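Local coordinates for CHAD domain protein (Streptomyces chartreusis, PDB 6RN5), which binds copper ions and probably inorganic polyphosphate through a strand-free, mainly helical CHAD-domain fold, at residues E86-E91 and A207-V212; E110-A115 and S321-A326; V269-D274 and D350-V355. All coordinates share one frame; numbering follows the deposited sequence.

Contact 1: E86-E91 and A207-V212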
ATOM      1  N   GLU A  86      11.339  39.182  19.475  1.00 51.62           N
ATOM      2  CA  GLU A  86      12.373  38.549  18.682  1.00 52.99           C
ATOM      3  C   GLU A  86      13.359  37.810  19.573  1.00 47.79           C
ATOM      4  O   GLU A  86      13.836  36.768  19.196  1.00 52.80           O
ATOM      5  CB  GLU A  86      13.105  39.605  17.852  1.00 51.67           C
ATOM      6  CG  GLU A  86      12.262  40.211  16.749  1.00 59.16           C
ATOM      7  CD  GLU A  86      13.054  41.188  15.863  1.00 65.20           C
ATOM      8  OE1 GLU A  86      14.048  41.799  16.343  1.00 66.91           O
ATOM      9  OE2 GLU A  86      12.682  41.326  14.676  1.00 60.18           O
ATOM     10  N   GLY A  87      13.672  38.375  20.733  1.00 47.28           N
ATOM     11  CA  GLY A  87      14.467  37.683  21.751  1.00 48.38           C
ATOM     12  C   GLY A  87      13.738  36.455  22.343  1.00 48.26           C
ATOM     13  O   GLY A  87      14.342  35.393  22.476  1.00 50.26           O
ATOM     14  N   MET A  88      12.447  36.583  22.645  1.00 41.51           N
ATOM     15  CA  MET A  88      11.680  35.488  23.279  1.00 43.77           C
ATOM     16  C   MET A  88      11.462  34.286  22.371  1.00 44.02           C
ATOM     17  O   MET A  88      11.590  33.151  22.821  1.00 40.71           O
ATOM     18  CB  MET A  88      10.307  35.972  23.728  1.00 41.92           C
ATOM     19  CG  MET A  88      10.299  37.091  24.759  1.00 38.01           C
ATOM     20  SD  MET A  88      10.821  36.459  26.350  1.00 40.54           S
ATOM     21  CE  MET A  88       9.373  35.566  26.902  1.00 38.13           C
ATOM     22  N   ARG A  89      11.134  34.522  21.096  1.00 45.50           N
ATOM     23  CA  ARG A  89      10.554  33.438  20.248  1.00 48.75           C
ATOM     24  C   ARG A  89      11.470  32.239  20.004  1.00 41.93           C
ATOM     25  O   ARG A  89      11.062  31.108  20.247  1.00 44.67           O
ATOM     26  CB  ARG A  89      10.038  33.969  18.880  1.00 53.65           C
ATOM     27  CG  ARG A  89       8.682  34.705  18.906  1.00 51.83           C
ATOM     28  CD  ARG A  89       8.066  34.823  17.500  1.00 51.43           C
ATOM     29  NE  ARG A  89       7.327  33.595  17.155  1.00 57.99           N
ATOM     30  CZ  ARG A  89       7.640  32.709  16.192  1.00 57.08           C
ATOM     31  NH1 ARG A  89       8.704  32.875  15.403  1.00 54.87           N
ATOM     32  NH2 ARG A  89       6.870  31.629  16.013  1.00 54.04           N
ATOM     33  N   PRO A  90      12.691  32.471  19.494  1.00 40.41           N
ATOM     34  CA  PRO A  90      13.614  31.330  19.307  1.00 41.17           C
ATOM     35  C   PRO A  90      13.977  30.629  20.614  1.00 39.86           C
ATOM     36  O   PRO A  90      14.187  29.426  20.621  1.00 40.79           O
ATOM     37  CB  PRO A  90      14.866  31.984  18.712  1.00 42.08           C
ATOM     38  CG  PRO A  90      14.821  33.404  19.192  1.00 42.51           C
ATOM     39  CD  PRO A  90      13.357  33.759  19.195  1.00 40.98           C
ATOM     40  N   GLU A  91      14.007  31.366  21.721  1.00 40.73           N
ATOM     41  CA  GLU A  91      14.348  30.755  22.992  1.00 35.34           C
ATOM     42  C   GLU A  91      13.227  29.862  23.418  1.00 36.57           C
ATOM     43  O   GLU A  91      13.442  28.735  23.823  1.00 36.89           O
ATOM     44  CB  GLU A  91      14.639  31.816  24.030  1.00 37.96           C
ATOM     45  CG  GLU A  91      15.939  32.536  23.797  1.00 36.76           C
ATOM     46  CD  GLU A  91      17.094  31.557  23.616  1.00 42.68           C
ATOM     47  OE1 GLU A  91      17.662  31.029  24.602  1.00 42.75           O
ATOM     48  OE2 GLU A  91      17.432  31.291  22.469  1.00 44.25           O
ATOM     49  N   ALA A 207      13.365  31.218  31.158  1.00 29.93           N
ATOM     50  CA  ALA A 207      12.355  31.018  32.193  1.00 31.60           C
ATOM     51  C   ALA A 207      12.129  32.268  33.045  1.00 35.33           C
ATOM     52  O   ALA A 207      11.015  32.571  33.417  1.00 36.63           O
ATOM     53  CB  ALA A 207      12.743  29.852  33.085  1.00 32.10           C
ATOM     54  N   ASP A 208      13.215  32.978  33.352  1.00 38.84           N
ATOM     55  CA  ASP A 208      13.164  34.254  34.075  1.00 40.33           C
ATOM     56  C   ASP A 208      12.297  35.277  33.333  1.00 36.58           C
ATOM     57  O   ASP A 208      11.513  35.996  33.933  1.00 36.82           O
ATOM     58  CB  ASP A 208      14.588  34.839  34.260  1.00 44.66           C
ATOM     59  CG  ASP A 208      15.261  34.426  35.587  1.00 52.09           C
ATOM     60  OD1 ASP A 208      14.582  33.807  36.450  1.00 52.26           O
ATOM     61  OD2 ASP A 208      16.491  34.732  35.753  1.00 50.76           O
ATOM     62  N   LYS A 209      12.432  35.323  32.020  1.00 37.17           N
ATOM     63  CA  LYS A 209      11.606  36.247  31.223  1.00 37.10           C
ATOM     64  C   LYS A 209      10.167  35.855  31.228  1.00 34.73           C
ATOM     65  O   LYS A 209       9.291  36.714  31.333  1.00 35.34           O
ATOM     66  CB  LYS A 209      12.139  36.348  29.819  1.00 36.86           C
ATOM     67  CG  LYS A 209      13.496  36.989  29.855  1.00 36.64           C
ATOM     68  CD  LYS A 209      14.021  37.282  28.479  1.00 45.62           C
ATOM     69  CE  LYS A 209      15.511  37.548  28.600  1.00 54.31           C
ATOM     70  NZ  LYS A 209      16.102  37.978  27.309  1.00 60.99           N
ATOM     71  N   VAL A 210       9.900  34.552  31.182  1.00 34.03           N
ATOM     72  CA  VAL A 210       8.521  34.099  31.335  1.00 31.77           C
ATOM     73  C   VAL A 210       7.970  34.506  32.695  1.00 35.08           C
ATOM     74  O   VAL A 210       6.813  34.959  32.810  1.00 33.23           O
ATOM     75  CB  VAL A 210       8.396  32.588  31.099  1.00 33.85           C
ATOM     76  CG1 VAL A 210       6.998  32.097  31.403  1.00 32.32           C
ATOM     77  CG2 VAL A 210       8.763  32.286  29.643  1.00 34.88           C
ATOM     78  N   ALA A 211       8.798  34.394  33.739  1.00 38.60           N
ATOM     79  CA  ALA A 211       8.401  34.904  35.073  1.00 37.46           C
ATOM     80  C   ALA A 211       7.999  36.394  35.038  1.00 36.06           C
ATOM     81  O   ALA A 211       7.007  36.760  35.587  1.00 37.47           O
ATOM     82  CB  ALA A 211       9.509  34.689  36.091  1.00 40.18           C
ATOM     83  N   VAL A 212       8.787  37.238  34.380  1.00 35.61           N
ATOM     84  CA  VAL A 212       8.450  38.631  34.243  1.00 36.07           C
ATOM     85  C   VAL A 212       7.120  38.777  33.531  1.00 36.77           C
ATOM     86  O   VAL A 212       6.283  39.528  33.944  1.00 37.18           O
ATOM     87  CB  VAL A 212       9.552  39.390  33.485  1.00 39.57           C
ATOM     88  CG1 VAL A 212       9.091  40.808  33.137  1.00 41.26           C
ATOM     89  CG2 VAL A 212      10.810  39.448  34.351  1.00 40.62           C
TER
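M88 meets K209 and V210 through the end of its side chain, and the evidence divides by the kind of atom involved. The sulfur makes van der Waals contact with methylenes: SD of M88 is 3.7 Å from CB of K209 and 3.9 Å from CD of K209, so the thioether lies against the aliphatic part of the lysine and not its amine. The M88 methyl belongs to the second kind, purely apolar, and lies between the K209 stem and V210, with CE of M88 4.1 Å from CB of K209 and 4.3 Å from CG2 of V210, a looser approach. The bends of M88 at chi2 (-72°) and chi3 (-76°) explain both, because they fold the end of the chain back so that the sulfur meets the lysine stem and the methyl can touch V210 as well. K209 is extended beyond CG, and its stem runs past the sulfur with the amine carried further on.

The two segments belong to helix 82-120 and helix 201-213 of the all-helical CHAD domain, and their nearest CA atoms, of M88 and K209, are 8.0 Å apart. Only 123 Å² is buried in all, and no hydrogen bond crosses. The buried M88 also touches L73 of helix 56-75 and I206, while V210 packs on A32 and F35 of helix 21-42; four helices therefore converge here, K209 marking the exposed margin.

Polar links act beside this packing. A207 and D208 contribute to the carbonate pocket, but neither touches segment 86-91. E91 forms a salt bridge with R202, which gives the same two helices a charged connection, and R89 donates from NE to the carbonyl oxygen of S70.

Contact 2: E110-A115 and S321-A326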
ATOM      1  N   GLU A 110       6.469   3.182  19.260  1.00 39.51           N
ATOM      2  CA  GLU A 110       5.149   2.573  19.391  1.00 41.27           C
ATOM      3  C   GLU A 110       4.371   2.465  18.073  1.00 40.92           C
ATOM      4  O   GLU A 110       3.818   1.405  17.739  1.00 39.99           O
ATOM      5  CB  GLU A 110       4.344   3.367  20.382  1.00 47.09           C
ATOM      6  CG  GLU A 110       2.929   2.862  20.462  1.00 60.31           C
ATOM      7  CD  GLU A 110       2.386   2.908  21.861  1.00 70.12           C
ATOM      8  OE1 GLU A 110       2.696   3.906  22.575  1.00 73.98           O
ATOM      9  OE2 GLU A 110       1.648   1.944  22.217  1.00 76.69           O
ATOM     10  N   ARG A 111       4.325   3.559  17.326  1.00 34.99           N
ATOM     11  CA  ARG A 111       3.652   3.573  16.053  1.00 35.40           C
ATOM     12  C   ARG A 111       4.269   2.504  15.159  1.00 36.75           C
ATOM     13  O   ARG A 111       3.557   1.735  14.499  1.00 36.14           O
ATOM     14  CB  ARG A 111       3.791   4.972  15.419  1.00 36.23           C
ATOM     15  CG  ARG A 111       3.538   5.041  13.932  1.00 38.40           C
ATOM     16  CD  ARG A 111       3.636   6.474  13.392  1.00 39.48           C
ATOM     17  NE  ARG A 111       2.387   7.184  13.631  1.00 39.51           N
ATOM     18  CZ  ARG A 111       1.325   7.170  12.833  1.00 36.09           C
ATOM     19  NH1 ARG A 111       1.329   6.562  11.643  1.00 31.88           N
ATOM     20  NH2 ARG A 111       0.269   7.859  13.205  1.00 36.69           N
ATOM     21  N   LEU A 112       5.597   2.417  15.141  1.00 33.19           N
ATOM     22  CA  LEU A 112       6.232   1.454  14.255  1.00 31.84           C
ATOM     23  C   LEU A 112       6.032   0.001  14.712  1.00 32.56           C
ATOM     24  O   LEU A 112       5.768  -0.901  13.891  1.00 32.69           O
ATOM     25  CB  LEU A 112       7.711   1.784  14.078  1.00 32.21           C
ATOM     26  CG  LEU A 112       8.000   3.057  13.255  1.00 34.64           C
ATOM     27  CD1 LEU A 112       9.423   3.569  13.436  1.00 34.98           C
ATOM     28  CD2 LEU A 112       7.739   2.901  11.769  1.00 34.51           C
ATOM     29  N   LEU A 113       6.155  -0.248  16.002  1.00 31.44           N
ATOM     30  CA  LEU A 113       5.865  -1.623  16.493  1.00 35.22           C
ATOM     31  C   LEU A 113       4.423  -2.057  16.251  1.00 35.70           C
ATOM     32  O   LEU A 113       4.193  -3.163  15.779  1.00 37.68           O
ATOM     33  CB  LEU A 113       6.239  -1.810  17.960  1.00 35.92           C
ATOM     34  CG  LEU A 113       7.756  -1.615  18.176  1.00 39.53           C
ATOM     35  CD1 LEU A 113       8.134  -1.681  19.656  1.00 43.43           C
ATOM     36  CD2 LEU A 113       8.607  -2.638  17.421  1.00 40.97           C
ATOM     37  N   ASN A 114       3.467  -1.177  16.497  1.00 36.95           N
ATOM     38  CA  ASN A 114       2.075  -1.448  16.128  1.00 39.71           C
ATOM     39  C   ASN A 114       1.958  -1.795  14.643  1.00 41.13           C
ATOM     40  O   ASN A 114       1.358  -2.791  14.308  1.00 36.79           O
ATOM     41  CB  ASN A 114       1.163  -0.261  16.457  1.00 39.79           C
ATOM     42  CG  ASN A 114       0.925  -0.110  17.942  1.00 44.44           C
ATOM     43  OD1 ASN A 114       0.988  -1.084  18.702  1.00 53.52           O
ATOM     44  ND2 ASN A 114       0.693   1.101  18.368  1.00 42.27           N
ATOM     45  N   ALA A 115       2.574  -0.996  13.768  1.00 41.62           N
ATOM     46  CA  ALA A 115       2.413  -1.205  12.347  1.00 38.68           C
ATOM     47  C   ALA A 115       2.987  -2.549  11.907  1.00 39.38           C
ATOM     48  O   ALA A 115       2.369  -3.244  11.121  1.00 36.55           O
ATOM     49  CB  ALA A 115       3.009  -0.051  11.562  1.00 40.44           C
ATOM     50  N   SER A 321       4.899  10.533   8.443  1.00 29.64           N
ATOM     51  CA  SER A 321       6.042  10.974   7.682  1.00 31.20           C
ATOM     52  C   SER A 321       7.358  10.646   8.389  1.00 31.80           C
ATOM     53  O   SER A 321       8.266  10.063   7.781  1.00 30.91           O
ATOM     54  CB  SER A 321       5.931  12.473   7.410  1.00 34.72           C
ATOM     55  OG  SER A 321       7.054  12.923   6.706  1.00 36.75           O
ATOM     56  N   GLU A 322       7.443  10.967   9.674  1.00 30.91           N
ATOM     57  CA  GLU A 322       8.686  10.800  10.425  1.00 33.65           C
ATOM     58  C   GLU A 322       8.915   9.295  10.703  1.00 33.31           C
ATOM     59  O   GLU A 322      10.041   8.805  10.714  1.00 32.02           O
ATOM     60  CB  GLU A 322       8.652  11.583  11.758  1.00 36.13           C
ATOM     61  CG  GLU A 322       8.981  13.071  11.707  1.00 44.12           C
ATOM     62  CD  GLU A 322      10.410  13.364  11.222  1.00 50.91           C
ATOM     63  OE1 GLU A 322      11.365  12.597  11.495  1.00 60.43           O
ATOM     64  OE2 GLU A 322      10.606  14.372  10.528  1.00 64.63           O
ATOM     65  N   ALA A 323       7.844   8.563  10.922  1.00 29.09           N
ATOM     66  CA  ALA A 323       7.989   7.160  11.104  1.00 29.46           C
ATOM     67  C   ALA A 323       8.514   6.485   9.836  1.00 27.90           C
ATOM     68  O   ALA A 323       9.370   5.597   9.917  1.00 30.81           O
ATOM     69  CB  ALA A 323       6.681   6.551  11.524  1.00 26.49           C
ATOM     70  N   ALA A 324       8.008   6.885   8.676  1.00 26.82           N
ATOM     71  CA  ALA A 324       8.466   6.282   7.442  1.00 27.42           C
ATOM     72  C   ALA A 324       9.968   6.521   7.285  1.00 29.49           C
ATOM     73  O   ALA A 324      10.678   5.629   6.838  1.00 29.59           O
ATOM     74  CB  ALA A 324       7.689   6.818   6.250  1.00 27.35           C
ATOM     75  N   ALA A 325      10.437   7.715   7.672  1.00 28.81           N
ATOM     76  CA  ALA A 325      11.836   8.087   7.510  1.00 28.62           C
ATOM     77  C   ALA A 325      12.696   7.292   8.478  1.00 29.95           C
ATOM     78  O   ALA A 325      13.803   6.923   8.137  1.00 30.22           O
ATOM     79  CB  ALA A 325      12.040   9.574   7.719  1.00 27.35           C
ATOM     80  N   ALA A 326      12.198   6.986   9.672  1.00 28.16           N
ATOM     81  CA  ALA A 326      12.952   6.146  10.568  1.00 25.97           C
ATOM     82  C   ALA A 326      13.070   4.721  10.009  1.00 27.68           C
ATOM     83  O   ALA A 326      14.075   4.078  10.210  1.00 31.72           O
ATOM     84  CB  ALA A 326      12.326   6.102  11.945  1.00 25.96           C
TER
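R111 reaches past A323 to place its guanidinium on Q351 of helix 338-366, where NH1 of R111 is hydrogen-bonded to OE1 of Q351. Its hydrocarbon stem does the touching across the two segments: CD of R111 stands 3.6 Å from CB of A323. With CG anti to the backbone N (chi1 161°) the chain runs out from its own helix, and the turn at chi3 (-82°) then swings the guanidinium aside just beyond the point where CD meets the alanine methyl.

L112 supplies the larger share of its segment's packing, with both branches. CD2 of L112 lies 3.8 Å from CB of A323 and 3.7 Å from the carbonyl O of A323, while CD1 of L112 is 4.1 Å from CB of A326. The leucine thus spans two alanines one turn apart, and the A323 methyl is touched by both the arginine stem and a leucine branch. No hydrogen bond joins the segments, whose 153 Å² interface is mostly hydrocarbon, with the carbonyl O of A323 as a polar atom in it.

The segment axes approach to 10.3 Å at a signed crossing angle of -73°, so the two segments cross steeply, segment 110-115 over segment 321-326. A323 and A115 both touch Q351, which brings helix 338-366 into the same junction. It is interhelical packing within the CHAD fold, with the L112 side chain about 8 Å from that of the copper ligand H348.

Contact 3: V269-D274 and D350-V355. With CU (copper (II) ion), chain B; CU (copper (II) ion), chain C; SO4 (sulfate ion), chain H.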
ATOM      1  N   VAL A 269      15.672  15.251  -1.515  1.00 85.13           N
ATOM      2  CA  VAL A 269      14.369  15.606  -0.956  1.00 73.84           C
ATOM      3  C   VAL A 269      13.413  14.477  -1.330  1.00 63.31           C
ATOM      4  O   VAL A 269      12.745  14.552  -2.358  1.00 62.66           O
ATOM      5  CB  VAL A 269      13.815  16.924  -1.509  1.00 77.24           C
ATOM      6  CG1 VAL A 269      12.527  17.275  -0.767  1.00 74.78           C
ATOM      7  CG2 VAL A 269      14.850  18.042  -1.394  1.00 82.47           C
ATOM      8  N   PRO A 270      13.353  13.410  -0.510  1.00 56.37           N
ATOM      9  CA  PRO A 270      12.597  12.238  -0.974  1.00 53.56           C
ATOM     10  C   PRO A 270      11.064  12.459  -1.057  1.00 46.86           C
ATOM     11  O   PRO A 270      10.433  11.951  -1.970  1.00 43.42           O
ATOM     12  CB  PRO A 270      13.006  11.142   0.026  1.00 53.48           C
ATOM     13  CG  PRO A 270      13.386  11.878   1.264  1.00 58.61           C
ATOM     14  CD  PRO A 270      13.942  13.201   0.831  1.00 56.43           C
ATOM     15  N   HIS A 271      10.503  13.281  -0.170  1.00 44.17           N
ATOM     16  CA  HIS A 271       9.048  13.475  -0.076  1.00 40.83           C
ATOM     17  C   HIS A 271       8.753  14.971  -0.040  1.00 44.25           C
ATOM     18  O   HIS A 271       8.419  15.517   0.996  1.00 33.16           O
ATOM     19  CB  HIS A 271       8.543  12.733   1.176  1.00 40.17           C
ATOM     20  CG  HIS A 271       8.797  11.256   1.110  1.00 35.01           C
ATOM     21  ND1 HIS A 271       8.153  10.448   0.200  1.00 36.51           N
ATOM     22  CD2 HIS A 271       9.660  10.457   1.772  1.00 36.50           C
ATOM     23  CE1 HIS A 271       8.582   9.207   0.324  1.00 40.13           C
ATOM     24  NE2 HIS A 271       9.506   9.178   1.266  1.00 35.10           N
ATOM     25  N   PRO A 272       8.880  15.639  -1.205  1.00 49.99           N
ATOM     26  CA  PRO A 272       8.877  17.101  -1.267  1.00 47.84           C
ATOM     27  C   PRO A 272       7.556  17.727  -0.876  1.00 43.78           C
ATOM     28  O   PRO A 272       7.549  18.761  -0.213  1.00 41.71           O
ATOM     29  CB  PRO A 272       9.207  17.391  -2.748  1.00 51.34           C
ATOM     30  CG  PRO A 272       8.923  16.103  -3.485  1.00 51.19           C
ATOM     31  CD  PRO A 272       9.237  15.029  -2.506  1.00 49.99           C
ATOM     32  N   GLN A 273       6.453  17.104  -1.273  1.00 44.15           N
ATOM     33  CA  GLN A 273       5.128  17.565  -0.864  1.00 48.34           C
ATOM     34  C   GLN A 273       4.877  17.539   0.629  1.00 45.00           C
ATOM     35  O   GLN A 273       3.976  18.219   1.083  1.00 52.17           O
ATOM     36  CB  GLN A 273       4.037  16.765  -1.540  1.00 57.86           C
ATOM     37  CG  GLN A 273       3.976  16.999  -3.033  1.00 67.40           C
ATOM     38  CD  GLN A 273       2.763  16.353  -3.671  1.00 76.06           C
ATOM     39  OE1 GLN A 273       1.640  16.468  -3.172  1.00 86.17           O
ATOM     40  NE2 GLN A 273       2.982  15.673  -4.788  1.00 84.45           N
ATOM     41  N   ASP A 274       5.644  16.789   1.403  1.00 38.61           N
ATOM     42  CA  ASP A 274       5.462  16.858   2.863  1.00 38.56           C
ATOM     43  C   ASP A 274       5.600  18.295   3.390  1.00 39.05           C
ATOM     44  O   ASP A 274       4.893  18.662   4.329  1.00 35.28           O
ATOM     45  CB  ASP A 274       6.466  15.961   3.615  1.00 34.19           C
ATOM     46  CG  ASP A 274       6.074  14.457   3.584  1.00 34.19           C
ATOM     47  OD1 ASP A 274       5.155  14.061   2.861  1.00 34.83           O
ATOM     48  OD2 ASP A 274       6.724  13.678   4.269  1.00 34.47           O
ATOM     49  N   ASP A 350       3.949   1.313   4.139  1.00 27.21           N
ATOM     50  CA  ASP A 350       2.815   1.461   5.014  1.00 29.72           C
ATOM     51  C   ASP A 350       2.658   2.879   5.581  1.00 31.24           C
ATOM     52  O   ASP A 350       1.564   3.473   5.542  1.00 31.32           O
ATOM     53  CB  ASP A 350       2.946   0.475   6.199  1.00 32.25           C
ATOM     54  CG  ASP A 350       1.742   0.516   7.090  1.00 35.30           C
ATOM     55  OD1 ASP A 350       0.699   0.010   6.629  1.00 32.09           O
ATOM     56  OD2 ASP A 350       1.835   1.056   8.215  1.00 38.39           O
ATOM     57  N   GLN A 351       3.742   3.430   6.112  1.00 28.65           N
ATOM     58  CA  GLN A 351       3.655   4.739   6.752  1.00 28.97           C
ATOM     59  C   GLN A 351       3.487   5.832   5.687  1.00 30.96           C
ATOM     60  O   GLN A 351       2.820   6.823   5.931  1.00 28.57           O
ATOM     61  CB  GLN A 351       4.862   4.980   7.676  1.00 28.77           C
ATOM     62  CG  GLN A 351       4.901   3.968   8.830  1.00 29.95           C
ATOM     63  CD  GLN A 351       3.719   4.162   9.748  1.00 30.90           C
ATOM     64  OE1 GLN A 351       3.582   5.240  10.352  1.00 30.81           O
ATOM     65  NE2 GLN A 351       2.813   3.161   9.796  1.00 28.12           N
ATOM     66  N   ARG A 352       4.026   5.630   4.492  1.00 29.23           N
ATOM     67  CA  ARG A 352       3.756   6.579   3.415  1.00 31.79           C
ATOM     68  C   ARG A 352       2.297   6.501   2.972  1.00 34.94           C
ATOM     69  O   ARG A 352       1.694   7.526   2.612  1.00 30.94           O
ATOM     70  CB  ARG A 352       4.678   6.359   2.222  1.00 29.10           C
ATOM     71  CG  ARG A 352       6.116   6.683   2.488  1.00 27.75           C
ATOM     72  CD  ARG A 352       6.292   8.084   3.073  1.00 31.66           C
ATOM     73  NE  ARG A 352       5.700   9.187   2.296  1.00 31.51           N
ATOM     74  CZ  ARG A 352       5.768  10.479   2.642  1.00 32.65           C
ATOM     75  NH1 ARG A 352       6.372  10.868   3.762  1.00 33.55           N
ATOM     76  NH2 ARG A 352       5.236  11.402   1.859  1.00 30.82           N
ATOM     77  N   HIS A 353       1.702   5.303   3.050  1.00 37.81           N
ATOM     78  CA  HIS A 353       0.256   5.172   2.797  1.00 36.91           C
ATOM     79  C   HIS A 353      -0.558   5.899   3.845  1.00 32.36           C
ATOM     80  O   HIS A 353      -1.566   6.483   3.502  1.00 30.95           O
ATOM     81  CB  HIS A 353      -0.203   3.696   2.621  1.00 38.83           C
ATOM     82  CG  HIS A 353       0.486   2.995   1.491  1.00 44.25           C
ATOM     83  ND1 HIS A 353       0.931   3.664   0.365  1.00 51.27           N
ATOM     84  CD2 HIS A 353       0.843   1.693   1.320  1.00 49.82           C
ATOM     85  CE1 HIS A 353       1.522   2.804  -0.452  1.00 53.87           C
ATOM     86  NE2 HIS A 353       1.476   1.603   0.099  1.00 48.45           N
ATOM     87  N   GLU A 354      -0.113   5.882   5.096  1.00 31.62           N
ATOM     88  CA  GLU A 354      -0.762   6.666   6.156  1.00 32.39           C
ATOM     89  C   GLU A 354      -0.584   8.169   5.896  1.00 31.23           C
ATOM     90  O   GLU A 354      -1.455   8.946   6.208  1.00 32.80           O
ATOM     91  CB  GLU A 354      -0.220   6.320   7.534  1.00 36.59           C
ATOM     92  CG  GLU A 354      -0.482   4.890   8.000  1.00 45.53           C
ATOM     93  CD  GLU A 354      -1.934   4.628   8.453  1.00 54.23           C
ATOM     94  OE1 GLU A 354      -2.717   5.595   8.604  1.00 56.01           O
ATOM     95  OE2 GLU A 354      -2.300   3.448   8.665  1.00 57.69           O
ATOM     96  N   VAL A 355       0.529   8.605   5.317  1.00 29.95           N
ATOM     97  CA  VAL A 355       0.688  10.054   5.013  1.00 29.90           C
ATOM     98  C   VAL A 355      -0.413  10.480   4.040  1.00 29.96           C
ATOM     99  O   VAL A 355      -1.147  11.427   4.300  1.00 31.40           O
ATOM    100  CB  VAL A 355       2.111  10.410   4.490  1.00 30.45           C
ATOM    101  CG1 VAL A 355       2.177  11.845   3.946  1.00 30.95           C
ATOM    102  CG2 VAL A 355       3.141  10.225   5.595  1.00 32.81           C
TER
HETATM  103 CU    CU B 401      10.558   7.794   2.130  1.00 31.38          CU
HETATM  104 CU    CU C 402       2.132  -0.795   0.329  0.50 63.95          CU
HETATM  105  S   SO4 H 407       5.462  13.175  -1.448  1.00 59.58           S
HETATM  106  O1  SO4 H 407       6.155  14.135  -2.364  1.00 64.92           O
HETATM  107  O2  SO4 H 407       5.469  13.849  -0.106  1.00 58.23           O
HETATM  108  O3  SO4 H 407       4.050  12.991  -1.784  1.00 59.45           O
HETATM  109  O4  SO4 H 407       6.136  11.815  -1.534  1.00 55.29           O
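H271, a ligand of the copper site it shares with H262 and H348, carries the guanidinium of R352 flat against one face of its ring. NE2 of H271 binds the copper ion at 1.9 Å. The stack has centres 3.6 Å apart and planes inclined by 15°, with CZ of R352 offset toward the rim; CD of R352 adds a CH-pi contact over the same face. Bends at chi2 (-52°) and chi3 (-55°) fold the arginine into this position, and CG2 of V355 lies against the opposite face of its guanidinium.

D274 grips R352 end-on in a bidentate salt bridge, with NH2 of R352 2.8 Å from OD1 of D274 and NH1 of R352 2.9 Å from OD2 of D274. Both bonds are nearly straight and lie close to the guanidinium plane, which fixes its rotation. Replacing R352 by an alanine is likely to strip the H271 ring of its stacked partner and leave D274 without this two-pronged ion pair.

The type I turn H271-D274 also cradles a sulfate, probably from the crystallisation liquor: ND1 of H271 donates to O4 of the sulfate at 3.0 Å, and N of Q273 to O1 of the sulfate at 3.2 Å. H353 joins a different copper ion, shared with H353 of the second subunit.

R359, further along helix 338-366, holds both D274 and the sulfate, while S321 of helix 305-331 is hydrogen-bonded through OG to OD2 of D274. The loop leading into helix 274-295 is thereby fastened to helix 338-366, with helix 305-331 alongside.

Overall arrangement
From the N terminus, helix 82-120 enters first: its early part opens contact 1, closed 116 residues later on helix 201-213, and its later part opens contact 2, which closes only at helix 305-331. Contacts 1 and 2 therefore cross along the chain, and their centres lie 34 Å apart on opposite sides of the chain's centre. Contact 3 opens after contact 1 has closed, just before helix 274-295, and ends on helix 338-366, so it crosses contact 2. Those two adjoin, with centres 12 Å apart, and tie the consecutive helices 305-331 and 338-366 to helix 82-120 and the copper-binding loop; contact 1 stays about 18 Å, nearest atoms, from either.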